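Local coordinates for protein separin (Saccharomyces cerevisiae, PDB 5U1T) that cleaves the MCD1/SCC1 subunit of cohesin at the onset of anaphase as a caspase-like protease and is held inactive by securin through most of the cell cycle, at residues L615-F620 against A787-L792; L799-I804 against L836-R841; R821-L826 against I830-C835; T873-F878 against E889-L894. All coordinates share one frame; numbering follows the deposited sequence.

All four contacts lie in the helical part of the chain, away from the probable catalytic cysteine. Helix 782-805 supplies one side of contacts 1 and 2, and helix 829-845 one side of contacts 2 and 3; these three are buried contacts linked by shared helices, whereas contact 4 is only partly buried, and no other protein chain touches it. Contact 3 is the most purely apolar, an aliphatic hairpin interface; contact 2 sets one aromatic edge against a helix; contact 1 mixes an aromatic ring with a lysine at a helix end. Contact 4 combines methyl packing with hydroxyls bound to their own helices, and R834 ties contact 3 to it through S874.

Contact 1. Residues L615-F620 against A787-L792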
# COMPACT_ATOMS: atom_id res chain seq x y z
N LEU A 615 -5.75 11.53 3.00
CA LEU A 615 -6.28 11.52 4.35
C LEU A 615 -6.11 10.12 4.96
O LEU A 615 -5.58 9.94 6.06
CB LEU A 615 -7.75 11.92 4.37
CG LEU A 615 -8.12 13.39 4.21
CD1 LEU A 615 -9.62 13.52 4.22
CD2 LEU A 615 -7.50 14.27 5.29
N ASN A 616 -6.57 9.13 4.22
CA ASN A 616 -6.49 7.74 4.62
C ASN A 616 -5.07 7.24 4.86
O ASN A 616 -4.80 6.54 5.83
CB ASN A 616 -7.16 6.90 3.55
CG ASN A 616 -6.92 5.44 3.74
OD1 ASN A 616 -5.82 4.93 3.47
ND2 ASN A 616 -7.95 4.74 4.18
N PHE A 617 -4.15 7.60 3.99
CA PHE A 617 -2.76 7.20 4.14
C PHE A 617 -2.13 7.86 5.37
O PHE A 617 -1.15 7.34 5.92
CB PHE A 617 -2.01 7.53 2.86
CG PHE A 617 -0.51 7.39 2.94
CD1 PHE A 617 0.29 8.47 3.32
CD2 PHE A 617 0.11 6.22 2.56
CE1 PHE A 617 1.66 8.36 3.36
CE2 PHE A 617 1.48 6.11 2.59
CZ PHE A 617 2.26 7.18 3.01
N ASN A 618 -2.68 8.99 5.81
CA ASN A 618 -2.15 9.66 7.00
C ASN A 618 -3.02 9.43 8.23
O ASN A 618 -2.78 10.02 9.28
CB ASN A 618 -1.98 11.15 6.76
CG ASN A 618 -0.73 11.46 5.98
OD1 ASN A 618 -0.79 11.99 4.86
ND2 ASN A 618 0.42 11.14 6.56
N ASN A 619 -4.01 8.55 8.06
CA ASN A 619 -4.92 8.16 9.13
C ASN A 619 -5.62 9.38 9.72
O ASN A 619 -5.67 9.56 10.92
CB ASN A 619 -4.17 7.36 10.22
CG ASN A 619 -3.26 6.25 9.65
OD1 ASN A 619 -3.74 5.23 9.13
ND2 ASN A 619 -1.94 6.44 9.76
N PHE A 620 -6.16 10.24 8.87
CA PHE A 620 -6.93 11.39 9.34
C PHE A 620 -8.37 10.95 9.42
O PHE A 620 -9.26 11.62 8.90
CB PHE A 620 -6.79 12.59 8.41
CG PHE A 620 -5.53 13.38 8.58
CD1 PHE A 620 -4.35 12.79 9.01
CD2 PHE A 620 -5.51 14.74 8.30
CE1 PHE A 620 -3.18 13.54 9.14
CE2 PHE A 620 -4.34 15.48 8.43
CZ PHE A 620 -3.18 14.88 8.86
N ALA A 787 -0.10 3.40 -1.73
CA ALA A 787 -0.71 2.09 -1.50
C ALA A 787 0.36 1.07 -1.17
O ALA A 787 0.26 0.33 -0.20
CB ALA A 787 -1.50 1.64 -2.71
N LEU A 788 1.40 1.08 -2.00
CA LEU A 788 2.53 0.17 -1.92
C LEU A 788 3.39 0.42 -0.68
O LEU A 788 4.01 -0.49 -0.16
CB LEU A 788 3.37 0.30 -3.18
CG LEU A 788 4.55 -0.65 -3.29
CD1 LEU A 788 4.02 -2.06 -3.21
CD2 LEU A 788 5.24 -0.39 -4.60
N LEU A 789 3.44 1.67 -0.23
CA LEU A 789 4.15 2.01 0.99
C LEU A 789 3.45 1.38 2.18
O LEU A 789 4.08 0.74 3.02
CB LEU A 789 4.24 3.52 1.15
CG LEU A 789 5.40 4.13 0.37
CD1 LEU A 789 5.41 5.65 0.52
CD2 LEU A 789 6.73 3.54 0.85
N LYS A 790 2.14 1.56 2.24
CA LYS A 790 1.33 1.02 3.32
C LYS A 790 1.46 -0.51 3.32
O LYS A 790 1.65 -1.13 4.36
CB LYS A 790 -0.13 1.46 3.18
CG LYS A 790 -0.46 2.79 3.86
CD LYS A 790 -0.24 2.70 5.42
CE LYS A 790 -0.69 3.99 6.20
NZ LYS A 790 -0.43 3.91 7.69
N SER A 791 1.40 -1.10 2.13
CA SER A 791 1.45 -2.55 2.00
C SER A 791 2.80 -3.16 2.32
O SER A 791 2.88 -4.26 2.88
CB SER A 791 1.04 -2.95 0.59
OG SER A 791 -0.34 -3.25 0.55
N LEU A 792 3.87 -2.46 1.96
CA LEU A 792 5.21 -3.03 2.08
C LEU A 792 5.68 -2.96 3.50
O LEU A 792 6.42 -3.83 3.95
CB LEU A 792 6.19 -2.29 1.18
CG LEU A 792 7.58 -2.90 1.05
CD1 LEU A 792 7.51 -4.43 0.87
CD2 LEU A 792 8.34 -2.25 -0.11
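The side chain of K790 reaches across to the end of helix 602-617 and lies against F617 and N619. Its CG is 3.7 Å from F617 CD2, approaching the ring obliquely, while its CE passes 3.4 Å from the F617 carbonyl O. Beyond that the ammonium arrives at the N619 amide from the opposite direction, NZ lying 3.6 Å from N619 ND2. L789, on the same turn as K790, adds its CB at the edge of the F617 ring, 4.0 Å from CE2 and near the ring plane. Torsions explain the reach: K790 bends at its second torsion (chi2 -63°) and runs extended from there on, and F617 holds CG opposite its backbone N (chi1 170°), which sends the ring out beside helix 782-805.

Behind this first shell stands a Schellman motif. N619, with positive phi (57°), is its C-prime residue; F620 N binds L615 O at 2.9 Å and N619 N binds N616 O at 3.1 Å, ending the helix where the lysine arrives. I830 of helix 829-845 touches both F617 and N619, R834 also packs on N619, and L789 meets L826. L788, L789 and L792 also pack on the other protein chain of the assembly.

No hydrogen bond crosses the contact, and K790 NZ, 6.0 Å from the centroid of the F617 ring, offers at most a weak cation-pi attraction. The lysine thus works mainly through its methylenes, while its positive charge beside a carbonyl-rich helix C-terminus is likely to be mildly favourable.

Contact 2. Residues L799-I804 against L836-R841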
# COMPACT_ATOMS: atom_id res chain seq x y z
N LEU A 799 5.69 -10.05 9.13
CA LEU A 799 6.69 -11.11 9.14
C LEU A 799 7.45 -11.11 10.47
O LEU A 799 7.64 -12.17 11.08
CB LEU A 799 7.67 -10.96 7.98
CG LEU A 799 7.37 -11.69 6.68
CD1 LEU A 799 8.20 -11.08 5.56
CD2 LEU A 799 7.63 -13.17 6.77
N ILE A 800 7.88 -9.93 10.90
CA ILE A 800 8.55 -9.79 12.18
C ILE A 800 7.65 -10.26 13.32
O ILE A 800 8.07 -11.04 14.16
CB ILE A 800 9.02 -8.35 12.42
CG1 ILE A 800 10.04 -7.96 11.32
CG2 ILE A 800 9.62 -8.21 13.80
CD1 ILE A 800 10.63 -6.55 11.43
N LYS A 801 6.40 -9.81 13.34
CA LYS A 801 5.46 -10.28 14.34
C LYS A 801 5.32 -11.80 14.30
O LYS A 801 5.24 -12.44 15.35
CB LYS A 801 4.09 -9.61 14.13
CG LYS A 801 3.93 -8.21 14.74
CD LYS A 801 2.59 -7.61 14.30
CE LYS A 801 1.95 -6.67 15.34
NZ LYS A 801 0.50 -6.34 15.04
N ILE A 802 5.32 -12.40 13.11
CA ILE A 802 5.10 -13.85 13.04
C ILE A 802 6.30 -14.59 13.65
O ILE A 802 6.14 -15.62 14.31
CB ILE A 802 4.88 -14.34 11.59
CG1 ILE A 802 3.59 -13.77 10.99
CG2 ILE A 802 4.77 -15.86 11.54
CD1 ILE A 802 3.42 -14.09 9.51
N HIS A 803 7.49 -14.05 13.45
CA HIS A 803 8.70 -14.65 13.94
C HIS A 803 8.97 -14.34 15.43
O HIS A 803 9.71 -15.07 16.09
CB HIS A 803 9.88 -14.23 13.06
CG HIS A 803 9.84 -14.83 11.69
ND1 HIS A 803 10.54 -15.98 11.36
CD2 HIS A 803 9.18 -14.47 10.57
CE1 HIS A 803 10.31 -16.28 10.09
NE2 HIS A 803 9.49 -15.38 9.59
N ILE A 804 8.36 -13.28 15.95
CA ILE A 804 8.38 -13.01 17.38
C ILE A 804 7.51 -14.04 18.07
O ILE A 804 7.91 -14.64 19.05
CB ILE A 804 7.88 -11.61 17.73
CG1 ILE A 804 8.94 -10.58 17.36
CG2 ILE A 804 7.56 -11.49 19.20
CD1 ILE A 804 8.39 -9.20 17.18
N LEU A 836 9.49 3.30 12.90
CA LEU A 836 10.32 3.54 14.07
C LEU A 836 9.62 3.13 15.36
O LEU A 836 10.28 2.71 16.32
CB LEU A 836 10.75 5.00 14.14
CG LEU A 836 11.84 5.39 13.13
CD1 LEU A 836 12.13 6.89 13.19
CD2 LEU A 836 13.09 4.57 13.38
N HIS A 837 8.29 3.26 15.40
CA HIS A 837 7.50 2.88 16.56
C HIS A 837 7.54 1.38 16.71
O HIS A 837 7.67 0.88 17.82
CB HIS A 837 6.06 3.36 16.43
CG HIS A 837 5.11 2.76 17.44
ND1 HIS A 837 5.08 3.15 18.76
CD2 HIS A 837 4.13 1.84 17.30
CE1 HIS A 837 4.13 2.49 19.39
NE2 HIS A 837 3.54 1.69 18.52
N PHE A 838 7.43 0.68 15.58
CA PHE A 838 7.50 -0.77 15.55
C PHE A 838 8.88 -1.29 15.94
O PHE A 838 8.99 -2.17 16.78
CB PHE A 838 7.12 -1.28 14.18
CG PHE A 838 7.12 -2.76 14.08
CD1 PHE A 838 6.00 -3.49 14.43
CD2 PHE A 838 8.25 -3.44 13.64
CE1 PHE A 838 6.00 -4.87 14.34
CE2 PHE A 838 8.26 -4.81 13.56
CZ PHE A 838 7.14 -5.53 13.90
N LEU A 839 9.93 -0.76 15.32
CA LEU A 839 11.27 -1.22 15.59
C LEU A 839 11.60 -1.00 17.07
O LEU A 839 12.29 -1.80 17.71
CB LEU A 839 12.28 -0.52 14.69
CG LEU A 839 12.35 -1.09 13.27
CD1 LEU A 839 13.26 -0.28 12.42
CD2 LEU A 839 12.83 -2.53 13.29
N HIS A 840 11.07 0.08 17.62
CA HIS A 840 11.34 0.39 19.00
C HIS A 840 10.76 -0.69 19.90
O HIS A 840 11.44 -1.16 20.81
CB HIS A 840 10.79 1.75 19.37
CG HIS A 840 10.81 2.01 20.83
ND1 HIS A 840 9.70 1.81 21.64
CD2 HIS A 840 11.81 2.42 21.65
CE1 HIS A 840 10.02 2.12 22.88
NE2 HIS A 840 11.28 2.49 22.92
N ARG A 841 9.51 -1.08 19.66
CA ARG A 841 8.90 -2.19 20.39
C ARG A 841 9.75 -3.45 20.20
O ARG A 841 9.95 -4.23 21.13
CB ARG A 841 7.47 -2.44 19.93
CG ARG A 841 6.83 -3.72 20.50
CD ARG A 841 5.41 -3.95 19.91
NE ARG A 841 4.87 -5.30 20.11
CZ ARG A 841 4.23 -5.71 21.22
NH1 ARG A 841 3.78 -6.96 21.28
NH2 ARG A 841 4.06 -4.90 22.26
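F838 points its ring at helix 782-805 edge-on, with I800 and K801 meeting the rim rather than a face. With CG opposite the backbone N (chi1 -178°), the ring projects straight from helix 829-845 toward helix 782-805. I800 takes the CE2 and CZ side: its CD1 is 3.6 Å from F838 CE2, its CG2 is 3.7 Å from F838 CZ, and its CB lies in the ring plane, 3.7 Å from the same CZ. Both branches of the isoleucine therefore bracket one corner of the ring, their axes oblique to that of the phenylalanine. On the other side of the ring tip, K801 brings only an aliphatic carbon, CG, 3.9 Å from F838 CE1 and near the ring plane.

The F838 ring also stacks with that of F797, one turn before I800 on helix 782-805. I800 also touches Y815 of helix 809-825, the helix that joins the two in the chain. Helices 782-805 and 829-845 run in the same general sense, as expected for the outer two of three successive helices. An alanine in place of F838 would probably leave I800 and the F797 ring without their shared partner and open a gap between the two helices.

No hydrogen bond or salt bridge joins the segments; K801 NZ and R841 NE are like charges 6.8 Å apart and not in contact. The attraction is apolar: the aromatic rim probably keeps water from the buried isoleucine, and the lysine ammonium is left outside the packing.

Contact 3. Residues R821-L826 against I830-C835; sequences RIISDL and IIVYRC
I823 and L826 are the apolar residues that helix 809-825 and its end offer to helix 829-845. I823 splits its branches: CG2 meets V832 CG1 at 4.2 Å, while CG1, opposite the carbonyl carbon (chi1 -68°), lies against C835, 3.7 Å from its CB and 4.0 Å from its SG. The placing of the terminal methyl CD1 is doubtful. L826, where the helix has given way to a loop, crosses I831 obliquely, its CD2 4.0 Å from I831 CG2, and sets its CB 4.3 Å from V832 CG2. A valine is thus shared between both residues. Replacing I823 by an alanine would probably leave V832 and C835 without this filler and open a gap between the helices.

The polar side chains look elsewhere: R834 leaves from the far side of its helix, where its NE is hydrogen-bonded to S874 OG, and D825 makes a weak hydrogen bond to the other protein chain.

The two helices run antiparallel as a helical hairpin, closed by a short connection. Helix 782-805 packs along it, with S793 and F797 on C835. No hydrogen bond crosses between the segments, so the hairpin is held together here by aliphatic packing and by the shortness of its turn.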
# COMPACT_ATOMS: atom_id res chain seq x y z
N ARG A 821 16.81 -0.40 7.02
CA ARG A 821 17.55 0.07 5.86
C ARG A 821 16.66 0.89 4.94
O ARG A 821 16.99 2.03 4.58
CB ARG A 821 18.12 -1.14 5.12
CG ARG A 821 19.24 -0.84 4.14
CD ARG A 821 19.55 -2.06 3.30
NE ARG A 821 18.79 -2.06 2.04
CZ ARG A 821 18.34 -3.16 1.45
NH1 ARG A 821 18.56 -4.34 2.01
NH2 ARG A 821 17.66 -3.08 0.31
N ILE A 822 15.53 0.30 4.56
CA ILE A 822 14.55 0.94 3.70
C ILE A 822 14.04 2.27 4.30
O ILE A 822 14.03 3.28 3.61
CB ILE A 822 13.37 -0.01 3.44
CG1 ILE A 822 13.66 -0.89 2.23
CG2 ILE A 822 12.12 0.76 3.15
CD1 ILE A 822 14.74 -1.93 2.43
N ILE A 823 13.60 2.25 5.54
CA ILE A 823 13.09 3.44 6.19
C ILE A 823 13.97 4.63 5.96
O ILE A 823 13.52 5.70 5.63
CB ILE A 823 13.12 3.25 7.69
CG1 ILE A 823 12.12 2.22 8.11
CG2 ILE A 823 12.80 4.55 8.39
CD1 ILE A 823 12.20 1.95 9.59
N SER A 824 15.25 4.41 6.16
CA SER A 824 16.27 5.43 6.05
C SER A 824 16.17 6.30 4.83
O SER A 824 16.22 7.52 4.91
CB SER A 824 17.64 4.78 6.07
OG SER A 824 17.71 3.75 7.03
N ASP A 825 16.03 5.67 3.68
CA ASP A 825 15.97 6.43 2.45
C ASP A 825 14.59 6.97 2.16
O ASP A 825 14.46 7.83 1.32
CB ASP A 825 16.49 5.61 1.28
CG ASP A 825 17.87 6.04 0.85
OD1 ASP A 825 18.46 6.92 1.51
OD2 ASP A 825 18.37 5.50 -0.14
N LEU A 826 13.60 6.52 2.89
CA LEU A 826 12.25 7.00 2.69
C LEU A 826 12.06 8.39 3.24
O LEU A 826 12.89 8.87 3.99
CB LEU A 826 11.29 6.10 3.40
CG LEU A 826 9.90 6.49 3.03
CD1 LEU A 826 10.08 7.01 1.63
CD2 LEU A 826 9.07 5.23 3.03
N ILE A 830 4.50 9.53 8.01
CA ILE A 830 3.66 8.55 8.65
C ILE A 830 4.22 7.16 8.53
O ILE A 830 3.97 6.32 9.35
CB ILE A 830 2.25 8.56 8.08
CG1 ILE A 830 1.35 7.65 8.88
CG2 ILE A 830 2.26 8.06 6.67
CD1 ILE A 830 0.98 8.22 10.22
N ILE A 831 4.98 6.92 7.49
CA ILE A 831 5.57 5.60 7.33
C ILE A 831 6.84 5.50 8.16
O ILE A 831 7.06 4.51 8.85
CB ILE A 831 5.89 5.29 5.86
CG1 ILE A 831 4.62 5.35 5.02
CG2 ILE A 831 6.50 3.91 5.75
CD1 ILE A 831 3.60 4.27 5.35
N VAL A 832 7.67 6.54 8.11
CA VAL A 832 8.87 6.60 8.91
C VAL A 832 8.53 6.50 10.40
O VAL A 832 9.15 5.72 11.13
CB VAL A 832 9.66 7.89 8.62
CG1 VAL A 832 10.81 8.06 9.58
CG2 VAL A 832 10.17 7.85 7.19
N TYR A 833 7.53 7.25 10.85
CA TYR A 833 7.13 7.18 12.25
C TYR A 833 6.69 5.76 12.63
O TYR A 833 7.23 5.19 13.56
CB TYR A 833 6.00 8.15 12.61
CG TYR A 833 5.59 7.90 14.04
CD1 TYR A 833 6.48 8.18 15.08
CD2 TYR A 833 4.37 7.30 14.36
CE1 TYR A 833 6.15 7.91 16.39
CE2 TYR A 833 4.04 7.02 15.67
CZ TYR A 833 4.94 7.33 16.68
OH TYR A 833 4.64 7.06 18.00
N ARG A 834 5.71 5.22 11.92
CA ARG A 834 5.16 3.92 12.26
C ARG A 834 6.23 2.84 12.30
O ARG A 834 6.19 1.96 13.18
CB ARG A 834 4.07 3.50 11.27
CG ARG A 834 2.79 4.25 11.39
CD ARG A 834 2.26 4.24 12.80
NE ARG A 834 1.05 5.06 12.89
CZ ARG A 834 -0.18 4.59 12.72
NH1 ARG A 834 -0.37 3.30 12.47
NH2 ARG A 834 -1.23 5.41 12.80
N CYS A 835 7.18 2.90 11.38
CA CYS A 835 8.24 1.90 11.36
C CYS A 835 9.16 2.06 12.56
O CYS A 835 9.56 1.08 13.17
CB CYS A 835 9.05 1.99 10.08
SG CYS A 835 8.23 1.35 8.63

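Contact 4. Residues T873-F878 against E889-L894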
# COMPACT_ATOMS: atom_id res chain seq x y z
N THR A 873 -4.66 7.37 16.06
CA THR A 873 -3.94 6.11 16.16
C THR A 873 -2.40 6.32 16.21
O THR A 873 -1.71 5.57 16.89
CB THR A 873 -4.33 5.13 15.02
OG1 THR A 873 -4.05 5.70 13.75
CG2 THR A 873 -5.80 4.80 15.08
N SER A 874 -1.86 7.35 15.55
CA SER A 874 -0.45 7.66 15.74
C SER A 874 -0.18 8.34 17.09
O SER A 874 0.91 8.20 17.63
CB SER A 874 0.09 8.58 14.64
OG SER A 874 0.34 7.88 13.45
N LEU A 875 -1.15 9.08 17.60
CA LEU A 875 -0.98 9.81 18.86
C LEU A 875 -0.96 8.86 20.05
O LEU A 875 -0.11 8.98 20.95
CB LEU A 875 -2.09 10.85 19.05
CG LEU A 875 -2.04 11.59 20.39
CD1 LEU A 875 -0.81 12.49 20.54
CD2 LEU A 875 -3.32 12.37 20.62
N THR A 876 -1.90 7.91 20.07
CA THR A 876 -1.94 6.93 21.14
C THR A 876 -0.67 6.08 21.12
O THR A 876 -0.13 5.76 22.18
CB THR A 876 -3.19 6.04 21.06
OG1 THR A 876 -3.26 5.41 19.78
CG2 THR A 876 -4.43 6.89 21.28
N MET A 877 -0.16 5.77 19.93
CA MET A 877 1.12 5.08 19.83
C MET A 877 2.24 5.92 20.42
O MET A 877 3.13 5.41 21.10
CB MET A 877 1.45 4.73 18.39
CG MET A 877 0.55 3.67 17.80
SD MET A 877 1.01 3.27 16.11
CE MET A 877 -0.21 2.01 15.78
N PHE A 878 2.20 7.22 20.18
CA PHE A 878 3.23 8.09 20.72
C PHE A 878 3.11 8.17 22.24
O PHE A 878 4.12 8.08 22.95
CB PHE A 878 3.14 9.47 20.07
CG PHE A 878 4.11 10.48 20.63
CD1 PHE A 878 5.45 10.47 20.25
CD2 PHE A 878 3.68 11.46 21.51
CE1 PHE A 878 6.34 11.43 20.75
CE2 PHE A 878 4.57 12.41 22.00
CZ PHE A 878 5.90 12.39 21.63
N GLU A 889 -5.55 7.17 27.19
CA GLU A 889 -6.96 6.75 27.23
C GLU A 889 -7.90 7.95 27.29
O GLU A 889 -9.11 7.81 27.08
CB GLU A 889 -7.25 5.80 28.41
CG GLU A 889 -7.38 4.31 27.99
CD GLU A 889 -7.54 3.33 29.16
OE1 GLU A 889 -6.63 2.50 29.41
OE2 GLU A 889 -8.60 3.35 29.81
N GLN A 890 -7.35 9.14 27.53
CA GLN A 890 -8.19 10.31 27.60
C GLN A 890 -8.14 11.21 26.36
O GLN A 890 -9.03 12.05 26.15
CB GLN A 890 -7.81 11.11 28.82
CG GLN A 890 -8.96 11.98 29.31
CD GLN A 890 -9.85 11.30 30.34
OE1 GLN A 890 -9.39 10.43 31.11
NE2 GLN A 890 -11.13 11.70 30.36
N SER A 891 -7.11 11.08 25.53
CA SER A 891 -7.13 11.75 24.24
C SER A 891 -8.00 10.93 23.28
O SER A 891 -8.46 11.43 22.25
CB SER A 891 -5.73 11.97 23.70
OG SER A 891 -5.08 10.74 23.52
N LEU A 892 -8.24 9.68 23.64
CA LEU A 892 -9.23 8.87 22.95
C LEU A 892 -10.66 9.34 23.23
O LEU A 892 -11.54 9.14 22.40
CB LEU A 892 -9.10 7.40 23.36
CG LEU A 892 -7.97 6.52 22.82
CD1 LEU A 892 -7.96 5.19 23.59
CD2 LEU A 892 -8.12 6.29 21.32
N VAL A 893 -10.92 9.94 24.39
CA VAL A 893 -12.26 10.47 24.62
C VAL A 893 -12.41 11.84 23.96
O VAL A 893 -13.50 12.19 23.49
CB VAL A 893 -12.65 10.56 26.13
CG1 VAL A 893 -12.36 9.25 26.83
CG2 VAL A 893 -11.97 11.74 26.83
N LEU A 894 -11.34 12.62 23.88
CA LEU A 894 -11.47 13.93 23.24
C LEU A 894 -11.51 13.84 21.73
O LEU A 894 -11.66 14.85 21.05
CB LEU A 894 -10.34 14.87 23.65
CG LEU A 894 -10.49 15.51 25.03
CD1 LEU A 894 -9.43 16.58 25.21
CD2 LEU A 894 -11.91 16.08 25.25
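The hydroxyl of S891, whose CB and OG lie against L875, is gripped by two carbonyls of its own helix, hydrogen-bonding to the backbone O of both K887 and L888. To do so OG sits between the backbone N and the carbonyl carbon (chi1 61°), turned back along the helix. The same hydroxyl borders the neighbouring helix: L875 CD2 lies 3.8 Å from S891 OG and 3.9 Å from S891 CB, a methyl laid against a hydroxyl that is already satisfied.

T876 repeats the device on the opposite helix. Its OG1 is hydrogen-bonded to the I872 backbone O, and the methyl CG2, opposite the carbonyl carbon, is left to face L892. That methyl is 3.7 Å from L892 CD2 and 3.9 Å from L892 CG, the two side chains crossing at about a right angle.

The elements joined are two successive helices of the helical part of the chain: helix 872-881 and the short helix 885-891, weakly bonded over its last residues, after which the chain continues into helix 893-896. The nearest approach of the backbones is at T876 and S891, whose CA atoms are 7.7 Å apart. I872, one turn before T876, packs on both S891 and L892.

Helix 905-912 covers one flank, with W909 on T876 and P906 on L892. Away from it, S874 OG bonds to D871 OD2, while F878 stacks its ring with F863 and touches Y833, setting helix 872-881 against helices 849-863 and 829-845.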